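UPF0141 protein yjdB (Campylobacter jejuni subsp. jejuni HB93-13, PDB 4TN0) probably transfers phosphoethanolamine groups to its acceptors in the periplasm, as a zinc-binding enzyme of the alkaline phosphatase-like fold linked to polymyxin resistance and motility. Local coordinates at residues A[73-78]-A[293-298]; A[134-139]-A[208-213]; A[159-164]-A[187-192]. All coordinates share one frame; numbering follows the deposited sequence.

Interaction 1. Residues A[73-78]-A[293-298]; sequences FSISKR and TSVYEP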
loop_
_atom_site.group_PDB
_atom_site.type_symbol
_atom_site.label_atom_id
_atom_site.label_comp_id
_atom_site.label_asym_id
_atom_site.label_seq_id
_atom_site.Cartn_x
_atom_site.Cartn_y
_atom_site.Cartn_z
ATOM N N PHE A 73 -1.668 1.501 10.182
ATOM C CA PHE A 73 -1.790 2.933 10.411
ATOM C C PHE A 73 -1.731 3.282 11.909
ATOM O O PHE A 73 -1.617 4.460 12.295
ATOM C CB PHE A 73 -3.097 3.457 9.812
ATOM C CG PHE A 73 -3.028 3.760 8.337
ATOM C CD1 PHE A 73 -3.459 2.827 7.394
ATOM C CD2 PHE A 73 -2.540 4.981 7.885
ATOM C CE1 PHE A 73 -3.403 3.107 6.030
ATOM C CE2 PHE A 73 -2.477 5.266 6.528
ATOM C CZ PHE A 73 -2.915 4.332 5.598
ATOM N N SER A 74 -1.822 2.255 12.750
ATOM C CA SER A 74 -1.792 2.463 14.187
ATOM C C SER A 74 -0.352 2.592 14.697
ATOM O O SER A 74 0.597 2.182 14.021
ATOM C CB SER A 74 -2.513 1.329 14.908
ATOM O OG SER A 74 -2.129 1.252 16.275
ATOM N N ILE A 75 -0.206 3.215 15.866
ATOM C CA ILE A 75 1.080 3.296 16.552
ATOM C C ILE A 75 1.531 1.907 17.015
ATOM O O ILE A 75 2.733 1.643 17.132
ATOM C CB ILE A 75 1.011 4.274 17.766
ATOM C CG1 ILE A 75 2.389 4.482 18.391
ATOM C CG2 ILE A 75 -0.007 3.804 18.807
ATOM C CD1 ILE A 75 2.428 5.671 19.379
ATOM N N SER A 76 0.568 1.024 17.286
ATOM C CA SER A 76 0.901 -0.332 17.740
ATOM C C SER A 76 1.535 -1.151 16.626
ATOM O O SER A 76 1.161 -1.039 15.448
ATOM C CB SER A 76 -0.330 -1.058 18.270
ATOM O OG SER A 76 -1.146 -0.189 19.028
ATOM N N LYS A 77 2.484 -1.996 17.003
ATOM C CA LYS A 77 3.099 -2.897 16.048
ATOM C C LYS A 77 2.340 -4.224 16.095
ATOM O O LYS A 77 1.408 -4.366 16.892
ATOM C CB LYS A 77 4.585 -3.050 16.364
ATOM C CG LYS A 77 5.314 -1.727 16.235
ATOM C CD LYS A 77 6.709 -1.768 16.804
ATOM C CE LYS A 77 7.310 -0.376 16.795
ATOM N NZ LYS A 77 6.476 0.640 17.540
ATOM N N ARG A 78 2.703 -5.182 15.241
ATOM C CA ARG A 78 1.904 -6.404 15.139
ATOM C C ARG A 78 1.778 -7.130 16.479
ATOM O O ARG A 78 0.711 -7.668 16.796
ATOM C CB ARG A 78 2.463 -7.372 14.090
ATOM C CG ARG A 78 1.662 -8.680 14.063
ATOM C CD ARG A 78 1.967 -9.557 12.870
ATOM N NE ARG A 78 3.365 -9.953 12.776
ATOM C CZ ARG A 78 3.899 -10.957 13.464
ATOM N NH1 ARG A 78 3.155 -11.670 14.312
ATOM N NH2 ARG A 78 5.181 -11.251 13.297
ATOM N N THR A 293 8.094 14.334 17.604
ATOM C CA THR A 293 7.329 13.691 18.665
ATOM C C THR A 293 8.126 12.522 19.215
ATOM O O THR A 293 8.984 11.969 18.527
ATOM C CB THR A 293 5.931 13.184 18.175
ATOM O OG1 THR A 293 5.291 12.438 19.221
ATOM C CG2 THR A 293 6.063 12.293 16.932
ATOM N N SER A 294 7.857 12.161 20.464
ATOM C CA SER A 294 8.583 11.076 21.120
ATOM C C SER A 294 8.150 9.692 20.627
ATOM O O SER A 294 8.891 8.713 20.778
ATOM C CB SER A 294 8.411 11.163 22.632
ATOM O OG SER A 294 7.049 11.040 22.984
ATOM N N VAL A 295 6.964 9.597 20.031
ATOM C CA VAL A 295 6.492 8.294 19.563
ATOM C C VAL A 295 7.117 7.953 18.213
ATOM O O VAL A 295 7.010 6.811 17.740
ATOM C CB VAL A 295 4.969 8.231 19.446
ATOM C CG1 VAL A 295 4.322 8.542 20.781
ATOM C CG2 VAL A 295 4.478 9.158 18.352
ATOM N N TYR A 296 7.771 8.939 17.603
ATOM C CA TYR A 296 8.523 8.699 16.383
ATOM C C TYR A 296 9.761 7.843 16.675
ATOM O O TYR A 296 10.601 8.194 17.513
ATOM C CB TYR A 296 8.919 10.026 15.732
ATOM C CG TYR A 296 9.900 9.868 14.595
ATOM C CD1 TYR A 296 9.483 9.394 13.352
ATOM C CD2 TYR A 296 11.239 10.208 14.753
ATOM C CE1 TYR A 296 10.372 9.247 12.307
ATOM C CE2 TYR A 296 12.140 10.066 13.710
ATOM C CZ TYR A 296 11.701 9.582 12.491
ATOM O OH TYR A 296 12.594 9.441 11.453
ATOM N N GLU A 297 9.874 6.710 15.996
ATOM C CA GLU A 297 11.019 5.828 16.192
ATOM C C GLU A 297 11.850 5.817 14.932
ATOM O O GLU A 297 11.492 5.174 13.957
ATOM C CB GLU A 297 10.581 4.410 16.544
ATOM C CG GLU A 297 9.885 4.254 17.872
ATOM C CD GLU A 297 9.331 2.863 18.042
ATOM O OE1 GLU A 297 8.654 2.390 17.101
ATOM O OE2 GLU A 297 9.584 2.230 19.091
ATOM N N PRO A 298 12.998 6.497 14.965
ATOM C CA PRO A 298 13.833 6.693 13.775
ATOM C C PRO A 298 14.339 5.379 13.206
ATOM O O PRO A 298 14.731 5.306 12.045
ATOM C CB PRO A 298 14.998 7.536 14.294
ATOM C CG PRO A 298 15.021 7.282 15.778
ATOM C CD PRO A 298 13.599 7.082 16.178
#

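Interaction 2. Residues A[134-139]-A[208-213]; sequences IPFKEK and IKLLKE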
loop_
_atom_site.group_PDB
_atom_site.type_symbol
_atom_site.label_atom_id
_atom_site.label_comp_id
_atom_site.label_asym_id
_atom_site.label_seq_id
_atom_site.Cartn_x
_atom_site.Cartn_y
_atom_site.Cartn_z
ATOM N N ILE A 134 -9.108 10.071 -11.157
ATOM C CA ILE A 134 -9.950 11.253 -11.314
ATOM C C ILE A 134 -9.904 12.209 -10.112
ATOM O O ILE A 134 -9.558 13.381 -10.287
ATOM C CB ILE A 134 -11.418 10.864 -11.623
ATOM C CG1 ILE A 134 -11.533 10.348 -13.057
ATOM C CG2 ILE A 134 -12.332 12.054 -11.469
ATOM C CD1 ILE A 134 -12.899 9.811 -13.387
ATOM N N PRO A 135 -10.251 11.740 -8.890
ATOM C CA PRO A 135 -10.163 12.732 -7.810
ATOM C C PRO A 135 -8.723 13.048 -7.430
ATOM O O PRO A 135 -8.474 14.092 -6.823
ATOM C CB PRO A 135 -10.893 12.051 -6.655
ATOM C CG PRO A 135 -10.635 10.596 -6.888
ATOM C CD PRO A 135 -10.636 10.410 -8.376
ATOM N N PHE A 136 -7.795 12.178 -7.814
ATOM C CA PHE A 136 -6.376 12.424 -7.592
ATOM C C PHE A 136 -5.879 13.582 -8.440
ATOM O O PHE A 136 -5.170 14.455 -7.944
ATOM C CB PHE A 136 -5.566 11.178 -7.905
ATOM C CG PHE A 136 -4.081 11.392 -7.910
ATOM C CD1 PHE A 136 -3.408 11.741 -6.739
ATOM C CD2 PHE A 136 -3.339 11.181 -9.061
ATOM C CE1 PHE A 136 -2.029 11.909 -6.733
ATOM C CE2 PHE A 136 -1.954 11.345 -9.058
ATOM C CZ PHE A 136 -1.299 11.704 -7.890
ATOM N N LYS A 137 -6.287 13.614 -9.708
ATOM C CA LYS A 137 -5.896 14.708 -10.591
ATOM C C LYS A 137 -6.487 16.014 -10.058
ATOM O O LYS A 137 -5.803 17.026 -9.989
ATOM C CB LYS A 137 -6.340 14.432 -12.040
ATOM C CG LYS A 137 -5.387 13.499 -12.779
ATOM C CD LYS A 137 -5.824 13.153 -14.201
ATOM C CE LYS A 137 -4.999 11.948 -14.702
ATOM N NZ LYS A 137 -5.378 11.356 -16.023
ATOM N N GLU A 138 -7.736 15.966 -9.614
ATOM C CA GLU A 138 -8.397 17.149 -9.105
ATOM C C GLU A 138 -7.765 17.685 -7.817
ATOM O O GLU A 138 -7.726 18.897 -7.583
ATOM C CB GLU A 138 -9.874 16.864 -8.873
ATOM C CG GLU A 138 -10.602 18.026 -8.216
ATOM C CD GLU A 138 -10.661 19.305 -9.084
ATOM O OE1 GLU A 138 -10.211 19.282 -10.260
ATOM O OE2 GLU A 138 -11.165 20.341 -8.583
ATOM N N LYS A 139 -7.257 16.794 -6.978
ATOM C CA LYS A 139 -6.599 17.238 -5.761
ATOM C C LYS A 139 -5.213 17.797 -6.108
ATOM O O LYS A 139 -4.658 18.598 -5.354
ATOM C CB LYS A 139 -6.504 16.084 -4.748
ATOM C CG LYS A 139 -5.668 16.371 -3.501
ATOM C CD LYS A 139 -6.303 17.448 -2.635
ATOM C CE LYS A 139 -5.364 17.875 -1.509
ATOM N NZ LYS A 139 -5.984 18.907 -0.629
ATOM N N ILE A 208 3.123 7.760 -10.912
ATOM C CA ILE A 208 4.465 8.293 -11.085
ATOM C C ILE A 208 4.487 9.301 -12.235
ATOM O O ILE A 208 5.105 10.364 -12.142
ATOM C CB ILE A 208 5.479 7.154 -11.375
ATOM C CG1 ILE A 208 5.659 6.257 -10.152
ATOM C CG2 ILE A 208 6.830 7.695 -11.785
ATOM C CD1 ILE A 208 6.678 5.170 -10.356
ATOM N N LYS A 209 3.771 8.960 -13.305
ATOM C CA LYS A 209 3.702 9.752 -14.535
ATOM C C LYS A 209 3.069 11.113 -14.283
ATOM O O LYS A 209 3.440 12.104 -14.897
ATOM C CB LYS A 209 2.913 8.950 -15.588
ATOM C CG LYS A 209 2.581 9.599 -16.942
ATOM C CD LYS A 209 2.456 8.452 -17.988
ATOM C CE LYS A 209 1.538 8.755 -19.177
ATOM N NZ LYS A 209 0.540 9.821 -18.899
ATOM N N LEU A 210 2.125 11.158 -13.354
ATOM C CA LEU A 210 1.493 12.408 -12.977
ATOM C C LEU A 210 2.390 13.149 -11.987
ATOM O O LEU A 210 2.332 14.377 -11.869
ATOM C CB LEU A 210 0.105 12.155 -12.380
ATOM C CG LEU A 210 -1.004 11.864 -13.411
ATOM C CD1 LEU A 210 -2.208 11.237 -12.736
ATOM C CD2 LEU A 210 -1.422 13.099 -14.225
ATOM N N LEU A 211 3.228 12.393 -11.280
ATOM C CA LEU A 211 4.133 12.972 -10.290
ATOM C C LEU A 211 5.296 13.712 -10.931
ATOM O O LEU A 211 5.832 14.668 -10.355
ATOM C CB LEU A 211 4.671 11.888 -9.347
ATOM C CG LEU A 211 3.702 11.390 -8.272
ATOM C CD1 LEU A 211 4.443 10.551 -7.244
ATOM C CD2 LEU A 211 2.950 12.557 -7.611
ATOM N N LYS A 212 5.683 13.285 -12.128
ATOM C CA LYS A 212 6.772 13.952 -12.832
ATOM C C LYS A 212 6.310 15.291 -13.413
ATOM O O LYS A 212 7.124 16.153 -13.723
ATOM C CB LYS A 212 7.403 13.023 -13.874
ATOM C CG LYS A 212 8.050 11.819 -13.193
ATOM C CD LYS A 212 8.625 10.813 -14.168
ATOM C CE LYS A 212 10.138 10.677 -13.961
ATOM N NZ LYS A 212 10.558 9.332 -13.432
ATOM N N GLU A 213 5.006 15.466 -13.569
ATOM C CA GLU A 213 4.490 16.737 -14.042
ATOM C C GLU A 213 4.364 17.709 -12.882
ATOM O O GLU A 213 4.041 18.882 -13.067
ATOM C CB GLU A 213 3.116 16.530 -14.658
ATOM C CG GLU A 213 3.079 15.829 -15.988
ATOM C CD GLU A 213 1.663 15.742 -16.487
ATOM O OE1 GLU A 213 0.905 16.706 -16.251
ATOM O OE2 GLU A 213 1.295 14.697 -17.056
#

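Interaction 3. Residues A[159-164]-A[187-192]; sequences PTYYKR and EALINT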
loop_
_atom_site.group_PDB
_atom_site.type_symbol
_atom_site.label_atom_id
_atom_site.label_comp_id
_atom_site.label_asym_id
_atom_site.label_seq_id
_atom_site.Cartn_x
_atom_site.Cartn_y
_atom_site.Cartn_z
ATOM N N PRO A 159 -13.165 -13.396 -4.533
ATOM C CA PRO A 159 -12.810 -14.389 -5.562
ATOM C C PRO A 159 -13.037 -13.986 -7.030
ATOM O O PRO A 159 -12.558 -14.696 -7.930
ATOM C CB PRO A 159 -13.713 -15.567 -5.202
ATOM C CG PRO A 159 -14.926 -14.909 -4.640
ATOM C CD PRO A 159 -14.419 -13.747 -3.840
ATOM N N THR A 160 -13.710 -12.862 -7.276
ATOM C CA THR A 160 -13.952 -12.405 -8.649
ATOM C C THR A 160 -12.771 -11.602 -9.216
ATOM O O THR A 160 -12.953 -10.451 -9.646
ATOM C CB THR A 160 -15.200 -11.505 -8.753
ATOM O OG1 THR A 160 -15.062 -10.400 -7.859
ATOM C CG2 THR A 160 -16.473 -12.282 -8.442
ATOM N N TYR A 161 -11.580 -12.204 -9.217
ATOM C CA TYR A 161 -10.373 -11.550 -9.703
ATOM C C TYR A 161 -10.487 -10.954 -11.102
ATOM O O TYR A 161 -9.972 -9.868 -11.370
ATOM C CB TYR A 161 -9.207 -12.532 -9.713
ATOM C CG TYR A 161 -8.942 -13.230 -8.407
ATOM C CD1 TYR A 161 -8.391 -12.532 -7.343
ATOM C CD2 TYR A 161 -9.166 -14.601 -8.256
ATOM C CE1 TYR A 161 -8.122 -13.157 -6.137
ATOM C CE2 TYR A 161 -8.899 -15.248 -7.049
ATOM C CZ TYR A 161 -8.363 -14.513 -5.989
ATOM O OH TYR A 161 -8.077 -15.096 -4.774
ATOM N N TYR A 162 -11.159 -11.674 -11.994
ATOM C CA TYR A 162 -11.242 -11.293 -13.403
ATOM C C TYR A 162 -11.985 -9.975 -13.583
ATOM O O TYR A 162 -11.935 -9.382 -14.652
ATOM C CB TYR A 162 -11.927 -12.403 -14.214
ATOM C CG TYR A 162 -13.388 -12.535 -13.900
ATOM C CD1 TYR A 162 -13.814 -13.256 -12.801
ATOM C CD2 TYR A 162 -14.351 -11.933 -14.708
ATOM C CE1 TYR A 162 -15.157 -13.376 -12.501
ATOM C CE2 TYR A 162 -15.703 -12.046 -14.416
ATOM C CZ TYR A 162 -16.099 -12.769 -13.316
ATOM O OH TYR A 162 -17.436 -12.892 -13.015
ATOM N N LYS A 163 -12.673 -9.519 -12.539
ATOM C CA LYS A 163 -13.424 -8.271 -12.626
ATOM C C LYS A 163 -12.588 -7.062 -12.218
ATOM O O LYS A 163 -13.071 -5.945 -12.256
ATOM C CB LYS A 163 -14.666 -8.310 -11.736
ATOM C CG LYS A 163 -15.830 -9.195 -12.211
ATOM C CD LYS A 163 -16.904 -9.133 -11.131
ATOM C CE LYS A 163 -18.253 -9.633 -11.535
ATOM N NZ LYS A 163 -19.132 -9.471 -10.323
ATOM N N ARG A 164 -11.343 -7.278 -11.818
ATOM C CA ARG A 164 -10.539 -6.187 -11.252
ATOM C C ARG A 164 -9.849 -5.352 -12.333
ATOM O O ARG A 164 -9.459 -4.215 -12.093
ATOM C CB ARG A 164 -9.481 -6.750 -10.283
ATOM C CG ARG A 164 -10.039 -7.573 -9.105
ATOM C CD ARG A 164 -10.630 -6.702 -8.004
ATOM N NE ARG A 164 -12.007 -6.301 -8.264
ATOM C CZ ARG A 164 -13.087 -7.003 -7.937
ATOM N NH1 ARG A 164 -14.292 -6.522 -8.234
ATOM N NH2 ARG A 164 -12.973 -8.173 -7.308
ATOM N N GLU A 187 -3.204 -22.888 -13.413
ATOM C CA GLU A 187 -2.461 -21.906 -14.212
ATOM C C GLU A 187 -3.347 -20.749 -14.667
ATOM O O GLU A 187 -2.904 -19.604 -14.699
ATOM C CB GLU A 187 -1.802 -22.535 -15.429
ATOM C CG GLU A 187 -0.658 -23.474 -15.100
ATOM C CD GLU A 187 0.314 -23.609 -16.261
ATOM O OE1 GLU A 187 0.495 -22.613 -16.999
ATOM O OE2 GLU A 187 0.897 -24.706 -16.438
ATOM N N ALA A 188 -4.587 -21.058 -15.016
ATOM C CA ALA A 188 -5.524 -20.039 -15.467
ATOM C C ALA A 188 -5.867 -19.130 -14.307
ATOM O O ALA A 188 -6.086 -17.923 -14.494
ATOM C CB ALA A 188 -6.821 -20.675 -16.082
ATOM N N LEU A 189 -5.956 -19.709 -13.111
ATOM C CA LEU A 189 -6.248 -18.915 -11.932
ATOM C C LEU A 189 -5.092 -17.958 -11.672
ATOM O O LEU A 189 -5.311 -16.767 -11.438
ATOM C CB LEU A 189 -6.514 -19.801 -10.722
ATOM C CG LEU A 189 -6.727 -19.070 -9.400
ATOM C CD1 LEU A 189 -7.888 -18.094 -9.528
ATOM C CD2 LEU A 189 -6.955 -20.043 -8.253
ATOM N N ILE A 190 -3.864 -18.470 -11.751
ATOM C CA ILE A 190 -2.671 -17.650 -11.528
ATOM C C ILE A 190 -2.602 -16.511 -12.537
ATOM O O ILE A 190 -2.238 -15.369 -12.184
ATOM C CB ILE A 190 -1.362 -18.478 -11.589
ATOM C CG1 ILE A 190 -1.448 -19.705 -10.670
ATOM C CG2 ILE A 190 -0.137 -17.614 -11.315
ATOM C CD1 ILE A 190 -1.482 -19.385 -9.237
ATOM N N ASN A 191 -2.905 -16.824 -13.800
ATOM C CA ASN A 191 -2.882 -15.810 -14.842
ATOM C C ASN A 191 -3.815 -14.664 -14.478
ATOM O O ASN A 191 -3.441 -13.498 -14.545
ATOM C CB ASN A 191 -3.298 -16.384 -16.202
ATOM C CG ASN A 191 -2.240 -17.277 -16.839
ATOM O OD1 ASN A 191 -1.057 -17.208 -16.511
ATOM N ND2 ASN A 191 -2.674 -18.099 -17.792
ATOM N N THR A 192 -5.023 -15.013 -14.054
ATOM C CA THR A 192 -6.025 -14.018 -13.696
ATOM C C THR A 192 -5.537 -13.146 -12.554
ATOM O O THR A 192 -5.720 -11.929 -12.561
ATOM C CB THR A 192 -7.342 -14.690 -13.296
ATOM O OG1 THR A 192 -7.605 -15.779 -14.193
ATOM C CG2 THR A 192 -8.490 -13.703 -13.321
#

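Interaction 1. Residues A[73-78]-A[293-298]
Lys-77 and Glu-297 reach toward each other from opposite directions and close a salt bridge between two loops that are far apart in sequence. The ammonium nitrogen Lys-77 NZ gives a hydrogen bond to Glu-297 OE1 at 2.8 Å. It arrives on the syn side of that oxygen, lifted 29° out of the carboxylate plane, whereas Glu-297 OE2 stays 3.8 Å from Lys-77 NZ, so one oxygen does the gripping. The lysine chain runs extended to CE and then bends at its last torsion (chi4 56°), which turns the nitrogen to the carboxylate and also lays Lys-77 CE beside Glu-297 OE1.

The second meeting is apolar. Ile-75 sends CG1 out opposite its backbone nitrogen (chi1 -174°), and the extended branch ends in CD1, which sits 3.6 Å from Val-295 CB and 3.7 Å from Val-295 CG1. The two side chains cross at about a right angle, a single methyl set against the branch point of the valine.

Behind these residues each loop is held by polar bonds, some internal and some to other parts of the chain. Ser-74 OG accepts from Ser-76 N at 2.9 Å, an ST turn that wraps round Ile-75, and both serines bond to the carboxylate of Glu-85. Across from it, Thr-293 OG1 takes a weak bond from Val-295 N and is tied to Asp-8, while Glu-297 N is hydrogen-bonded to Ser-283 OG. Phe-282 of helix 281-288 touches both Ile-75 and Val-295, giving the small apolar patch a common floor.

Lying at the surface with a modest buried area, the contact combines one charge pair with one methyl contact; it links the loop after helix 68-73 to the chain beyond helix 281-288, and its ionic part probably feels solvent screening.

Interaction 2. Residues A[134-139]-A[208-213]
Phe-136 and Lys-137, consecutive on helix 133-139, both meet Leu-210 near the end of helix 186-211. Phe-136 comes first. Its first torsion (chi1 171°) swings the ring away from the backbone N and carries it across to the other helix, where it slides past Leu-210 in the opposite direction. The rim of the ring does the touching: Phe-136 CE2 stands 3.7 Å from Leu-210 CD1, and Phe-136 CZ is 4.3 Å from Leu-211 CD2. Both methyls lie near the ring plane, so the leucines meet an aromatic edge. Leu-210 also brings its CB to 4.0 Å from Phe-136 CE2.

Lys-137 follows on the outer side of the helix and crosses Leu-210 at about a right angle. Its fully extended chain lays methylene carbons over the leucine, with Lys-137 CE 3.5 Å from Leu-210 CD1 and 3.8 Å from Leu-210 CD2. The aliphatic part thus covers the leucine methyls while the ammonium group continues beyond them. Leu-210 CD1 is thereby flanked by the phenylalanine edge and the lysine chain. Lys-139, two residues on, takes no part in this contact and forms a salt bridge with Asp-100.

The contact grades from the sheet outward. Phe-136 rests on Val-21 of strand 18-24 and Ile-149 of strand 146-152, and Leu-211 on Leu-19 of strand 18-24 and Trp-258 of strand 252-259, so the two helices pack side by side on the central sheet, with Lys-137 on the solvent side of their junction.

Interaction 3. Residues A[159-164]-A[187-192]
Tyr-161 and Tyr-162, in a short 3-10 turn, meet Leu-189 and Thr-192 on one side of helix 186-211 through apolar contacts. Leu-189 holds its CB-CG branch trans to N (chi1 175°), and its CD1 comes within 3.9 Å of both Tyr-161 CD2 and Tyr-161 CE2. The methyl approaches the ring at a slant. One turn further along the helix, Thr-192 presents its methyl to the backbone of the turn: Thr-192 CG2 is 3.6 Å from Tyr-162 N and 3.8 Å from Tyr-162 CB. The same methyl also lies 3.9 Å from Tyr-161 CB, so it nestles where the two tyrosines leave the chain. The ring of Tyr-162 itself leads away from the helix, one face lying against Lys-163 CG.

Hydrogen bonds, most of them local, set these groups in place. Thr-192 OG1 donates to Ala-188 O at 2.6 Å, tilted 23° from the carbonyl plane. Thr-192 N reaches that oxygen at 3.1 Å from the opposite face, so the carbonyl is gripped twice. The threonine hydroxyl also accepts from the backbone N of Cys-176, which is disulfide-bonded to Cys-184. These two bonds to the hydroxyl probably fix the rotation of the side chain and so keep the methyl turned to the loop. On the other segment, Arg-164 NH2 bonds to Thr-160 OG1 at 3.1 Å and also to His-157 O, so that one guanidinium nitrogen joins the two residues.

At the far end of the buried Tyr-161, the hydroxyl bonds to Glu-229, and the ring also touches Leu-231 and Leu-238 of the small two-stranded sheet. The side chain lies about 10 Å from the bound zinc ion. The contact therefore packs the loop following strand 146-152 against a long helix in the outer surroundings of the metal site of this alkaline phosphatase-like domain.

Overall arrangement
Along the chain the three contacts enclose one another: the ends of interaction 1 bracket those of interaction 2, which in turn bracket interaction 3. None touches another. Centres of interactions 1 and 2 are 29 Å apart, those of 2 and 3 28 Å, and those of 1 and 3 36 Å, the last pair on opposite sides of the chain's centre. Helix 186-211 serves both interactions 2 and 3, meeting helix 133-139 near its end and the 159-164 loop near its start. It thus connects packing on the central mixed sheet with the surroundings of the zinc site, while interaction 1 joins two surface loops, one of them late in the chain.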